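Local coordinates for glucose-binding protein (Thermus thermophilus HB27, PDB 2B3B) that binds glucose and probably serves as the solute-capturing component of a binding-protein-dependent sugar transport system, at residues I5-A10 / T62-A67. Numbering follows the deposited sequence.
With GLC (alpha-D-glucopyranose), chain G.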
loop_
_atom_site.group_PDB
_atom_site.type_symbol
_atom_site.label_atom_id
_atom_site.label_comp_id
_atom_site.label_asym_id
_atom_site.label_seq_id
_atom_site.Cartn_x
_atom_site.Cartn_y
_atom_site.Cartn_z
ATOM N N ILE A 5 14.089 -13.799 6.097
ATOM C CA ILE A 5 13.358 -12.565 5.851
ATOM C C ILE A 5 11.974 -12.950 5.328
ATOM O O ILE A 5 11.858 -13.617 4.299
ATOM C CB ILE A 5 14.029 -11.714 4.785
ATOM C CG1 ILE A 5 15.443 -11.286 5.218
ATOM C CG2 ILE A 5 13.214 -10.461 4.471
ATOM C CD1 ILE A 5 16.300 -10.930 4.049
ATOM N N PHE A 6 10.954 -12.498 6.041
ATOM C CA PHE A 6 9.575 -12.841 5.741
ATOM C C PHE A 6 8.909 -11.634 5.067
ATOM O O PHE A 6 9.043 -10.498 5.515
ATOM C CB PHE A 6 8.915 -13.235 7.059
ATOM C CG PHE A 6 7.517 -13.816 6.928
ATOM C CD1 PHE A 6 7.312 -15.190 7.026
ATOM C CD2 PHE A 6 6.420 -12.983 6.796
ATOM C CE1 PHE A 6 6.041 -15.736 6.932
ATOM C CE2 PHE A 6 5.134 -13.520 6.739
ATOM C CZ PHE A 6 4.956 -14.902 6.785
ATOM N N SER A 7 8.222 -11.873 3.956
ATOM C CA SER A 7 7.573 -10.813 3.208
ATOM C C SER A 7 6.545 -11.413 2.239
ATOM O O SER A 7 6.404 -12.633 2.136
ATOM C CB SER A 7 8.607 -10.008 2.408
ATOM O OG SER A 7 9.005 -10.660 1.216
ATOM N N TRP A 8 5.845 -10.547 1.526
ATOM C CA TRP A 8 4.996 -11.024 0.450
ATOM C C TRP A 8 5.514 -10.598 -0.908
ATOM O O TRP A 8 4.777 -10.542 -1.891
ATOM C CB TRP A 8 3.539 -10.639 0.691
ATOM C CG TRP A 8 3.139 -9.213 0.792
ATOM C CD1 TRP A 8 2.677 -8.427 -0.215
ATOM C CD2 TRP A 8 2.995 -8.453 1.994
ATOM N NE1 TRP A 8 2.288 -7.196 0.272
ATOM C CE2 TRP A 8 2.459 -7.189 1.633
ATOM C CE3 TRP A 8 3.244 -8.722 3.346
ATOM C CZ2 TRP A 8 2.201 -6.181 2.577
ATOM C CZ3 TRP A 8 2.987 -7.708 4.293
ATOM C CH2 TRP A 8 2.486 -6.460 3.896
ATOM N N TRP A 9 6.816 -10.350 -0.989
ATOM C CA TRP A 9 7.375 -9.860 -2.236
ATOM C C TRP A 9 7.765 -11.013 -3.157
ATOM O O TRP A 9 8.932 -11.193 -3.498
ATOM C CB TRP A 9 8.543 -8.927 -1.947
ATOM C CG TRP A 9 8.083 -7.637 -1.398
ATOM C CD1 TRP A 9 6.919 -6.957 -1.708
ATOM C CD2 TRP A 9 8.768 -6.834 -0.433
ATOM N NE1 TRP A 9 6.840 -5.810 -0.970
ATOM C CE2 TRP A 9 7.969 -5.687 -0.201
ATOM C CE3 TRP A 9 9.975 -6.981 0.275
ATOM C CZ2 TRP A 9 8.341 -4.687 0.695
ATOM C CZ3 TRP A 9 10.348 -5.986 1.175
ATOM C CH2 TRP A 9 9.534 -4.850 1.377
ATOM N N ALA A 10 6.762 -11.795 -3.561
ATOM C CA ALA A 10 6.985 -13.005 -4.339
ATOM C C ALA A 10 6.878 -12.671 -5.799
ATOM O O ALA A 10 6.328 -11.635 -6.168
ATOM C CB ALA A 10 5.981 -14.050 -3.957
ATOM N N THR A 62 12.915 -11.412 10.806
ATOM C CA THR A 62 12.321 -10.113 10.556
ATOM C C THR A 62 11.176 -10.307 9.562
ATOM O O THR A 62 11.179 -11.278 8.778
ATOM C CB THR A 62 13.350 -9.119 9.984
ATOM O OG1 THR A 62 12.779 -7.804 9.912
ATOM C CG2 THR A 62 13.850 -9.565 8.600
ATOM N N PHE A 63 10.198 -9.412 9.601
ATOM C CA PHE A 63 9.061 -9.527 8.685
ATOM C C PHE A 63 8.592 -8.183 8.178
ATOM O O PHE A 63 8.578 -7.174 8.914
ATOM C CB PHE A 63 7.905 -10.342 9.305
ATOM C CG PHE A 63 7.342 -9.764 10.574
ATOM C CD1 PHE A 63 6.366 -8.776 10.537
ATOM C CD2 PHE A 63 7.754 -10.251 11.814
ATOM C CE1 PHE A 63 5.819 -8.240 11.722
ATOM C CE2 PHE A 63 7.218 -9.741 12.993
ATOM C CZ PHE A 63 6.238 -8.724 12.948
ATOM N N GLN A 64 8.212 -8.175 6.905
ATOM C CA GLN A 64 7.576 -7.035 6.273
ATOM C C GLN A 64 6.318 -6.673 7.055
ATOM O O GLN A 64 5.511 -7.533 7.379
ATOM C CB GLN A 64 7.189 -7.392 4.844
ATOM C CG GLN A 64 6.623 -6.261 4.041
ATOM C CD GLN A 64 6.126 -6.678 2.652
ATOM O OE1 GLN A 64 6.390 -7.772 2.180
ATOM N NE2 GLN A 64 5.398 -5.788 2.009
ATOM N N VAL A 65 6.160 -5.391 7.349
ATOM C CA VAL A 65 5.031 -4.940 8.128
ATOM C C VAL A 65 4.816 -3.481 7.833
ATOM O O VAL A 65 5.764 -2.716 7.643
ATOM C CB VAL A 65 5.256 -5.207 9.653
ATOM C CG1 VAL A 65 6.520 -4.500 10.176
ATOM C CG2 VAL A 65 4.005 -4.801 10.480
ATOM N N HIS A 66 3.549 -3.089 7.778
ATOM C CA HIS A 66 3.189 -1.742 7.489
ATOM C C HIS A 66 3.370 -0.852 8.712
ATOM O O HIS A 66 2.927 -1.195 9.819
ATOM C CB HIS A 66 1.731 -1.647 6.996
ATOM C CG HIS A 66 1.529 -2.184 5.612
ATOM N ND1 HIS A 66 0.583 -3.135 5.300
ATOM C CD2 HIS A 66 2.180 -1.912 4.465
ATOM C CE1 HIS A 66 0.643 -3.405 4.010
ATOM N NE2 HIS A 66 1.592 -2.660 3.474
ATOM N N ALA A 67 3.985 0.301 8.490
ATOM C CA ALA A 67 4.067 1.321 9.506
ATOM C C ALA A 67 2.661 1.818 9.847
ATOM O O ALA A 67 1.827 2.064 8.938
ATOM C CB ALA A 67 4.930 2.500 9.022
HETATM C C1 GLC G . 1.361 -4.060 0.085
HETATM C C2 GLC G . 2.819 -3.499 0.229
HETATM C C3 GLC G . 3.617 -3.345 -1.074
HETATM C C4 GLC G . 3.177 -4.375 -2.119
HETATM C C5 GLC G . 1.659 -4.281 -2.366
HETATM C C6 GLC G . 1.091 -5.301 -3.366
HETATM O O1 GLC G . 0.373 -3.370 0.755
HETATM O O2 GLC G . 2.955 -2.389 1.132
HETATM O O3 GLC G . 4.988 -3.565 -0.778
HETATM O O4 GLC G . 3.862 -4.152 -3.340
HETATM O O5 GLC G . 0.880 -4.445 -1.193
HETATM O O6 GLC G . 1.316 -6.608 -2.928
#
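Trp8 N donates to Gln64 OE1 at 2.9 Å in a nearly straight bond, carrying on through a side chain the parallel ladder in which Phe6 N bonds to Thr62 O and Gln64 N to Phe6 O at 2.8 Å. Fully extended from a chi1 of -175°, the Gln64 side chain reaches between the indoles of Trp8 and Trp9. Its amide stacks on both, 18° from the Trp8 plane and 28° from that of Trp9: NE2 lies over the rim of Trp8, OE1 over the centre of Trp9. NE2 bonds to Asp278 OD1, so the acceptor and donor ends are each held, which sets which way round the amide lies. The indole edges then meet glucose, Trp9 NE1 donating to O3 at 2.9 Å and Trp8 NE1 more weakly to O5. His66, anchored by Glu70, donates from NE2 to glucose O2 at 2.7 Å and presents its ring face to the edge of Trp8. Farther back along the strands, Phe6 CB packs on Phe63 CB at 3.8 Å, beside helix 44-55. An alanine in place of Trp8 would probably leave one face of the Gln64 amide without its indole and glucose O5 without this weak donor. Loop and neighbouring strand thus form a sugar-facing wall of donors around a buried amide, as expected of a solute-binding protein.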